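Local coordinates for protein UDP-N-acetylmuramate--L-alanine ligase (Thermotoga maritima, PDB 1J6U) that catalyses the ATP-dependent joining of L-alanine to UDP-N-acetylmuramate, a step of peptidoglycan biosynthesis in the cytoplasm, at residues E321-V326 with S430-F435; E351-I356 with V434-G439. All blocks are in the same frame, centred on the assembly; numbering follows the deposited sequence.

Interaction 1. Residues E321-V326 with S430-F435; sequences ETNIYV and SENTVF
Two neighbouring parallel strands of the C-terminal Mur ligase domain sheet, 324-329 and 433-438, begin side by side here, with Ile324, Tyr325 and Val326 paired with Thr433, Val434 and Phe435. Tyr325 supplies both backbone bonds of the strands proper: its N gives to Thr433 O at 2.9 Å and its O takes Phe435 N at 2.7 Å. Ahead of them, Asn432 N reaches Thr322 O at 3.1 Å, while the bond from Thr433 N to Asn323 O is weak. On one face of the sheet, Ile324 CG2 comes to the edge of the Phe435 ring, 3.9 Å from CE1, and Tyr454 of helix 443-457 also touches Ile324. On the other, Val434 CG2 lies 3.9 Å from Tyr325 CD1; the tyrosine ring also stacks with His318, and its OH is bonded to Arg252. At the loop end the side chains of Asn323 and Asn432 cross at about a right angle, their amide planes 61° apart. With CG anti to the backbone N (chi1 -170°), Asn323 reaches across to its neighbour: ND2 gives to Asn432 OD1 at 2.7 Å, the acceptor lying in the donor amide's plane but the donor tilted 28° from the Asn432 carbonyl plane.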
ATOM      1  N   GLU A 321     -20.818   3.786 -20.993  1.00 35.31           N
ATOM      2  CA  GLU A 321     -21.444   3.689 -22.307  1.00 38.18           C
ATOM      3  C   GLU A 321     -20.724   2.605 -23.084  1.00 35.73           C
ATOM      4  O   GLU A 321     -21.283   1.823 -23.842  1.00 39.18           O
ATOM      5  CB  GLU A 321     -21.271   4.971 -23.111  1.00 35.02           C
ATOM      6  CG  GLU A 321     -22.024   6.174 -22.606  1.00 65.77           C
ATOM      7  CD  GLU A 321     -21.918   7.351 -23.570  1.00 88.63           C
ATOM      8  OE1 GLU A 321     -21.452   7.136 -24.718  1.00 97.63           O
ATOM      9  OE2 GLU A 321     -22.310   8.482 -23.188  1.00101.34           O
ATOM     10  N   THR A 322     -19.448   2.516 -22.835  1.00 41.58           N
ATOM     11  CA  THR A 322     -18.664   1.614 -23.634  1.00 36.86           C
ATOM     12  C   THR A 322     -18.242   0.302 -22.976  1.00 40.72           C
ATOM     13  O   THR A 322     -17.757  -0.632 -23.647  1.00 35.53           O
ATOM     14  CB  THR A 322     -17.499   2.464 -24.063  1.00 44.38           C
ATOM     15  OG1 THR A 322     -17.283   2.303 -25.456  1.00 48.27           O
ATOM     16  CG2 THR A 322     -16.309   2.202 -23.213  1.00 27.37           C
ATOM     17  N   ASN A 323     -18.489   0.240 -21.665  1.00 31.63           N
ATOM     18  CA  ASN A 323     -18.108  -0.862 -20.806  1.00 26.11           C
ATOM     19  C   ASN A 323     -16.569  -1.024 -20.848  1.00 29.71           C
ATOM     20  O   ASN A 323     -16.023  -2.123 -21.072  1.00 23.08           O
ATOM     21  CB  ASN A 323     -18.810  -2.177 -21.187  1.00 22.01           C
ATOM     22  CG  ASN A 323     -18.578  -3.244 -20.136  1.00 30.89           C
ATOM     23  OD1 ASN A 323     -18.328  -2.928 -18.958  1.00 25.76           O
ATOM     24  ND2 ASN A 323     -18.656  -4.499 -20.534  1.00 26.43           N
ATOM     25  N   ILE A 324     -15.877   0.094 -20.646  1.00 28.34           N
ATOM     26  CA  ILE A 324     -14.419   0.089 -20.638  1.00 33.55           C
ATOM     27  C   ILE A 324     -13.852   0.549 -19.298  1.00 26.08           C
ATOM     28  O   ILE A 324     -14.260   1.572 -18.743  1.00 31.98           O
ATOM     29  CB  ILE A 324     -13.854   0.980 -21.772  1.00 28.83           C
ATOM     30  CG1 ILE A 324     -13.902   0.199 -23.069  1.00 26.31           C
ATOM     31  CG2 ILE A 324     -12.386   1.355 -21.500  1.00 27.59           C
ATOM     32  CD1 ILE A 324     -13.751   1.082 -24.275  1.00 36.68           C
ATOM     33  N   TYR A 325     -12.898  -0.212 -18.786  1.00 28.12           N
ATOM     34  CA  TYR A 325     -12.269   0.137 -17.513  1.00 31.39           C
ATOM     35  C   TYR A 325     -10.755   0.235 -17.608  1.00 28.61           C
ATOM     36  O   TYR A 325     -10.097  -0.543 -18.308  1.00 33.87           O
ATOM     37  CB  TYR A 325     -12.569  -0.938 -16.436  1.00 30.73           C
ATOM     38  CG  TYR A 325     -14.031  -1.106 -16.060  1.00 35.57           C
ATOM     39  CD1 TYR A 325     -14.890  -1.797 -16.895  1.00 39.06           C
ATOM     40  CD2 TYR A 325     -14.544  -0.597 -14.843  1.00 39.11           C
ATOM     41  CE1 TYR A 325     -16.213  -2.000 -16.558  1.00 42.42           C
ATOM     42  CE2 TYR A 325     -15.894  -0.798 -14.480  1.00 32.69           C
ATOM     43  CZ  TYR A 325     -16.708  -1.511 -15.353  1.00 37.04           C
ATOM     44  OH  TYR A 325     -17.989  -1.834 -15.050  1.00 37.66           O
ATOM     45  N   VAL A 326     -10.192   1.175 -16.878  1.00 30.17           N
ATOM     46  CA  VAL A 326      -8.741   1.271 -16.786  1.00 28.24           C
ATOM     47  C   VAL A 326      -8.511   1.085 -15.282  1.00 28.70           C
ATOM     48  O   VAL A 326      -8.980   1.867 -14.433  1.00 32.76           O
ATOM     49  CB  VAL A 326      -8.200   2.659 -17.259  1.00 43.11           C
ATOM     50  CG1 VAL A 326      -6.702   2.719 -17.013  1.00 25.98           C
ATOM     51  CG2 VAL A 326      -8.492   2.870 -18.771  1.00 28.47           C
ATOM     52  N   SER A 430     -10.886  -1.183 -27.179  1.00 47.09           N
ATOM     53  CA  SER A 430     -12.082  -1.924 -27.553  1.00 48.19           C
ATOM     54  C   SER A 430     -13.142  -1.896 -26.429  1.00 46.39           C
ATOM     55  O   SER A 430     -12.801  -1.782 -25.257  1.00 52.11           O
ATOM     56  CB  SER A 430     -11.697  -3.366 -27.861  1.00 46.37           C
ATOM     57  OG  SER A 430     -10.840  -3.865 -26.845  1.00 56.43           O
ATOM     58  N   GLU A 431     -14.415  -1.988 -26.798  1.00 34.93           N
ATOM     59  CA  GLU A 431     -15.521  -2.027 -25.840  1.00 33.34           C
ATOM     60  C   GLU A 431     -15.398  -3.283 -25.002  1.00 33.99           C
ATOM     61  O   GLU A 431     -14.718  -4.239 -25.399  1.00 26.71           O
ATOM     62  CB  GLU A 431     -16.847  -2.237 -26.522  1.00 29.74           C
ATOM     63  CG  GLU A 431     -17.265  -1.284 -27.529  1.00 50.84           C
ATOM     64  CD  GLU A 431     -18.622  -1.699 -28.094  1.00 67.13           C
ATOM     65  OE1 GLU A 431     -18.819  -2.926 -28.442  1.00 48.69           O
ATOM     66  OE2 GLU A 431     -19.476  -0.776 -28.166  1.00 69.69           O
ATOM     67  N   ASN A 432     -16.138  -3.296 -23.893  1.00 34.89           N
ATOM     68  CA  ASN A 432     -16.190  -4.442 -22.982  1.00 35.05           C
ATOM     69  C   ASN A 432     -14.825  -4.952 -22.659  1.00 32.07           C
ATOM     70  O   ASN A 432     -14.559  -6.155 -22.757  1.00 24.04           O
ATOM     71  CB  ASN A 432     -17.009  -5.561 -23.607  1.00 22.38           C
ATOM     72  CG  ASN A 432     -18.389  -5.095 -23.956  1.00 30.58           C
ATOM     73  OD1 ASN A 432     -18.997  -4.331 -23.198  1.00 35.34           O
ATOM     74  ND2 ASN A 432     -18.895  -5.520 -25.105  1.00 24.68           N
ATOM     75  N   THR A 433     -13.959  -4.031 -22.265  1.00 23.21           N
ATOM     76  CA  THR A 433     -12.601  -4.414 -21.986  1.00 32.78           C
ATOM     77  C   THR A 433     -12.086  -3.715 -20.779  1.00 28.38           C
ATOM     78  O   THR A 433     -12.394  -2.540 -20.515  1.00 32.99           O
ATOM     79  CB  THR A 433     -11.658  -4.086 -23.188  1.00 39.87           C
ATOM     80  OG1 THR A 433     -12.074  -4.838 -24.327  1.00 34.76           O
ATOM     81  CG2 THR A 433     -10.226  -4.477 -22.876  1.00 30.42           C
ATOM     82  N   VAL A 434     -11.309  -4.473 -20.028  1.00 30.32           N
ATOM     83  CA  VAL A 434     -10.699  -3.952 -18.842  1.00 29.52           C
ATOM     84  C   VAL A 434      -9.223  -3.891 -19.119  1.00 29.89           C
ATOM     85  O   VAL A 434      -8.607  -4.904 -19.441  1.00 32.45           O
ATOM     86  CB  VAL A 434     -10.914  -4.878 -17.642  1.00 39.97           C
ATOM     87  CG1 VAL A 434      -9.972  -4.437 -16.493  1.00 32.54           C
ATOM     88  CG2 VAL A 434     -12.400  -4.837 -17.212  1.00 38.54           C
ATOM     89  N   PHE A 435      -8.660  -2.699 -19.005  1.00 23.59           N
ATOM     90  CA  PHE A 435      -7.230  -2.550 -19.204  1.00 31.75           C
ATOM     91  C   PHE A 435      -6.595  -2.416 -17.825  1.00 30.67           C
ATOM     92  O   PHE A 435      -6.821  -1.433 -17.094  1.00 27.51           O
ATOM     93  CB  PHE A 435      -6.913  -1.304 -20.037  1.00 23.37           C
ATOM     94  CG  PHE A 435      -7.531  -1.324 -21.369  1.00 34.38           C
ATOM     95  CD1 PHE A 435      -8.755  -0.732 -21.574  1.00 27.40           C
ATOM     96  CD2 PHE A 435      -6.901  -1.962 -22.429  1.00 26.95           C
ATOM     97  CE1 PHE A 435      -9.368  -0.768 -22.841  1.00 41.92           C
ATOM     98  CE2 PHE A 435      -7.496  -2.008 -23.682  1.00 31.47           C
ATOM     99  CZ  PHE A 435      -8.737  -1.408 -23.893  1.00 32.46           C
TER

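Interaction 2. Residues E351-I356 with V434-G439; sequences EKIVVI and VFLFVG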
ATOM      1  N   GLU A 351     -15.908  -9.611 -19.690  1.00 36.37           N
ATOM      2  CA  GLU A 351     -15.084  -8.648 -20.409  1.00 37.57           C
ATOM      3  C   GLU A 351     -13.704  -9.188 -20.842  1.00 39.00           C
ATOM      4  O   GLU A 351     -13.215 -10.216 -20.350  1.00 41.40           O
ATOM      5  CB  GLU A 351     -14.887  -7.382 -19.553  1.00 35.50           C
ATOM      6  CG  GLU A 351     -16.148  -6.493 -19.355  1.00 43.98           C
ATOM      7  CD  GLU A 351     -17.240  -7.105 -18.427  1.00 49.58           C
ATOM      8  OE1 GLU A 351     -17.004  -8.138 -17.754  1.00 35.51           O
ATOM      9  OE2 GLU A 351     -18.349  -6.535 -18.376  1.00 46.77           O
ATOM     10  N   LYS A 352     -13.094  -8.487 -21.792  1.00 39.79           N
ATOM     11  CA  LYS A 352     -11.764  -8.825 -22.284  1.00 34.61           C
ATOM     12  C   LYS A 352     -10.793  -8.224 -21.267  1.00 33.40           C
ATOM     13  O   LYS A 352     -10.923  -7.052 -20.886  1.00 35.52           O
ATOM     14  CB  LYS A 352     -11.539  -8.181 -23.653  1.00 42.66           C
ATOM     15  CG  LYS A 352     -10.177  -8.436 -24.275  1.00 48.94           C
ATOM     16  CD  LYS A 352     -10.292  -8.514 -25.786  1.00 59.80           C
ATOM     17  CE  LYS A 352      -9.136  -7.850 -26.532  1.00 68.41           C
ATOM     18  NZ  LYS A 352      -9.300  -6.367 -26.573  1.00 81.35           N
ATOM     19  N   ILE A 353      -9.844  -9.031 -20.805  1.00 36.17           N
ATOM     20  CA  ILE A 353      -8.856  -8.567 -19.839  1.00 34.32           C
ATOM     21  C   ILE A 353      -7.524  -8.359 -20.530  1.00 40.10           C
ATOM     22  O   ILE A 353      -6.945  -9.310 -21.091  1.00 34.36           O
ATOM     23  CB  ILE A 353      -8.640  -9.577 -18.703  1.00 34.18           C
ATOM     24  CG1 ILE A 353      -9.974  -9.914 -18.061  1.00 38.00           C
ATOM     25  CG2 ILE A 353      -7.715  -8.969 -17.650  1.00 35.76           C
ATOM     26  CD1 ILE A 353     -10.722  -8.701 -17.579  1.00 43.77           C
ATOM     27  N   VAL A 354      -7.055  -7.113 -20.496  1.00 31.45           N
ATOM     28  CA  VAL A 354      -5.789  -6.735 -21.118  1.00 32.60           C
ATOM     29  C   VAL A 354      -4.800  -6.240 -20.071  1.00 32.42           C
ATOM     30  O   VAL A 354      -5.048  -5.243 -19.385  1.00 36.77           O
ATOM     31  CB  VAL A 354      -5.974  -5.614 -22.132  1.00 28.85           C
ATOM     32  CG1 VAL A 354      -4.627  -5.203 -22.657  1.00 24.94           C
ATOM     33  CG2 VAL A 354      -6.877  -6.083 -23.258  1.00 27.67           C
ATOM     34  N   VAL A 355      -3.688  -6.950 -19.942  1.00 40.75           N
ATOM     35  CA  VAL A 355      -2.666  -6.573 -18.985  1.00 32.47           C
ATOM     36  C   VAL A 355      -1.484  -5.907 -19.676  1.00 39.45           C
ATOM     37  O   VAL A 355      -0.942  -6.430 -20.641  1.00 50.25           O
ATOM     38  CB  VAL A 355      -2.148  -7.777 -18.231  1.00 34.60           C
ATOM     39  CG1 VAL A 355      -1.133  -7.342 -17.179  1.00 34.45           C
ATOM     40  CG2 VAL A 355      -3.290  -8.497 -17.602  1.00 32.29           C
ATOM     41  N   ILE A 356      -1.142  -4.721 -19.196  1.00 34.66           N
ATOM     42  CA  ILE A 356      -0.003  -3.958 -19.647  1.00 36.10           C
ATOM     43  C   ILE A 356       0.878  -4.033 -18.382  1.00 43.43           C
ATOM     44  O   ILE A 356       0.623  -3.363 -17.370  1.00 39.78           O
ATOM     45  CB  ILE A 356      -0.388  -2.509 -19.941  1.00 37.01           C
ATOM     46  CG1 ILE A 356      -1.420  -2.476 -21.079  1.00 40.22           C
ATOM     47  CG2 ILE A 356       0.860  -1.723 -20.319  1.00 30.65           C
ATOM     48  CD1 ILE A 356      -2.847  -2.340 -20.598  1.00 46.21           C
ATOM     49  N   VAL A 434     -11.309  -4.473 -20.028  1.00 30.32           N
ATOM     50  CA  VAL A 434     -10.699  -3.952 -18.842  1.00 29.52           C
ATOM     51  C   VAL A 434      -9.223  -3.891 -19.119  1.00 29.89           C
ATOM     52  O   VAL A 434      -8.607  -4.904 -19.441  1.00 32.45           O
ATOM     53  CB  VAL A 434     -10.914  -4.878 -17.642  1.00 39.97           C
ATOM     54  CG1 VAL A 434      -9.972  -4.437 -16.493  1.00 32.54           C
ATOM     55  CG2 VAL A 434     -12.400  -4.837 -17.212  1.00 38.54           C
ATOM     56  N   PHE A 435      -8.660  -2.699 -19.005  1.00 23.59           N
ATOM     57  CA  PHE A 435      -7.230  -2.550 -19.204  1.00 31.75           C
ATOM     58  C   PHE A 435      -6.595  -2.416 -17.825  1.00 30.67           C
ATOM     59  O   PHE A 435      -6.821  -1.433 -17.094  1.00 27.51           O
ATOM     60  CB  PHE A 435      -6.913  -1.304 -20.037  1.00 23.37           C
ATOM     61  CG  PHE A 435      -7.531  -1.324 -21.369  1.00 34.38           C
ATOM     62  CD1 PHE A 435      -8.755  -0.732 -21.574  1.00 27.40           C
ATOM     63  CD2 PHE A 435      -6.901  -1.962 -22.429  1.00 26.95           C
ATOM     64  CE1 PHE A 435      -9.368  -0.768 -22.841  1.00 41.92           C
ATOM     65  CE2 PHE A 435      -7.496  -2.008 -23.682  1.00 31.47           C
ATOM     66  CZ  PHE A 435      -8.737  -1.408 -23.893  1.00 32.46           C
ATOM     67  N   LEU A 436      -5.821  -3.425 -17.466  1.00 33.92           N
ATOM     68  CA  LEU A 436      -5.133  -3.410 -16.190  1.00 34.10           C
ATOM     69  C   LEU A 436      -3.680  -2.995 -16.393  1.00 41.88           C
ATOM     70  O   LEU A 436      -2.895  -3.754 -16.983  1.00 37.53           O
ATOM     71  CB  LEU A 436      -5.106  -4.800 -15.577  1.00 33.62           C
ATOM     72  CG  LEU A 436      -6.394  -5.550 -15.374  1.00 35.48           C
ATOM     73  CD1 LEU A 436      -6.065  -7.020 -15.017  1.00 40.14           C
ATOM     74  CD2 LEU A 436      -7.192  -4.847 -14.303  1.00 37.73           C
ATOM     75  N   PHE A 437      -3.326  -1.811 -15.906  1.00 33.65           N
ATOM     76  CA  PHE A 437      -1.957  -1.349 -15.971  1.00 35.38           C
ATOM     77  C   PHE A 437      -1.282  -1.797 -14.655  1.00 41.67           C
ATOM     78  O   PHE A 437      -1.449  -1.188 -13.596  1.00 32.96           O
ATOM     79  CB  PHE A 437      -1.921   0.157 -16.096  1.00 33.16           C
ATOM     80  CG  PHE A 437      -2.208   0.629 -17.455  1.00 51.99           C
ATOM     81  CD1 PHE A 437      -3.517   0.719 -17.908  1.00 43.41           C
ATOM     82  CD2 PHE A 437      -1.166   1.003 -18.304  1.00 48.04           C
ATOM     83  CE1 PHE A 437      -3.785   1.188 -19.183  1.00 42.30           C
ATOM     84  CE2 PHE A 437      -1.431   1.466 -19.583  1.00 50.19           C
ATOM     85  CZ  PHE A 437      -2.740   1.563 -20.021  1.00 43.79           C
ATOM     86  N   VAL A 438      -0.494  -2.852 -14.762  1.00 30.00           N
ATOM     87  CA  VAL A 438       0.151  -3.467 -13.630  1.00 30.63           C
ATOM     88  C   VAL A 438       1.620  -3.215 -13.372  1.00 34.99           C
ATOM     89  O   VAL A 438       2.458  -3.477 -14.229  1.00 40.54           O
ATOM     90  CB  VAL A 438      -0.021  -4.964 -13.752  1.00 31.09           C
ATOM     91  CG1 VAL A 438       0.483  -5.661 -12.474  1.00 31.32           C
ATOM     92  CG2 VAL A 438      -1.491  -5.252 -14.079  1.00 30.13           C
ATOM     93  N   GLY A 439       1.929  -2.752 -12.167  1.00 41.24           N
ATOM     94  CA  GLY A 439       3.308  -2.551 -11.791  1.00 37.02           C
ATOM     95  C   GLY A 439       3.574  -1.545 -10.702  1.00 38.41           C
ATOM     96  O   GLY A 439       2.800  -0.626 -10.501  1.00 38.21           O
TER
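Five backbone hydrogen bonds tie Lys352, Val354 and Ile356 to the even-numbered residues of 434-438. Val434 N gives to Lys352 O at 2.7 Å, and Val354 N to Val434 O at 2.9 Å. Leu436 N and Val438 N then bond to Val354 O and Ile356 O, while Ile356 N gives to Leu436 O at 3.0 Å. This is the parallel pairing of strands 352-357 and 433-438, inside a sheet with helices on both faces, consistent with the Rossmann-like α/β fold of the C-terminal domain in Mur ligases. Apolar contacts line the face toward helix 334-347: Leu436 CD1 sits 3.7 Å from Ile353 CG2 and also meets Val355 CG2, and Val355 CG1 lies 3.8 Å from Val438 CG2. On the face toward helix 443-457, Val354 CB lies 3.8 Å from Phe435 CD2. On the same side there is a CH-pi contact: the Ile356 chain bends at chi2 99°, which carries CD1 over the centre of the Phe437 ring, 3.9 Å from the centroid and 11° off its normal. Were Phe437 an alanine, Ile356 CD1 would probably lose the ring face it rests on, and a gap would be likely to open toward Ile443 and Ser447.

In the fold
Strand 433-438 is common to both contacts: interaction 1 pairs it with strand 324-329, interaction 2 with strand 352-357, so it lies between them in one sheet, and Val434 and Phe435 serve both. The two centres are about 10 Å apart. At the loop end, Asn432 O lies 2.9 Å from Lys352 N, a probable hydrogen bond that carries the pairing of interaction 2 back into 430-435. Asn323 ND2, bonded to Asn432 OD1, is also 3.0 Å from Glu351 OE2, a probable hydrogen bond; polar side chains therefore link the starts of all three strands, and Glu351 OE2 is salt-bridged to Arg252. Phe450 of helix 443-457 meets the rings of both Phe435 and Phe437. Both interactions lie away from the predicted ATP-binding loop, Gly121 to Thr127.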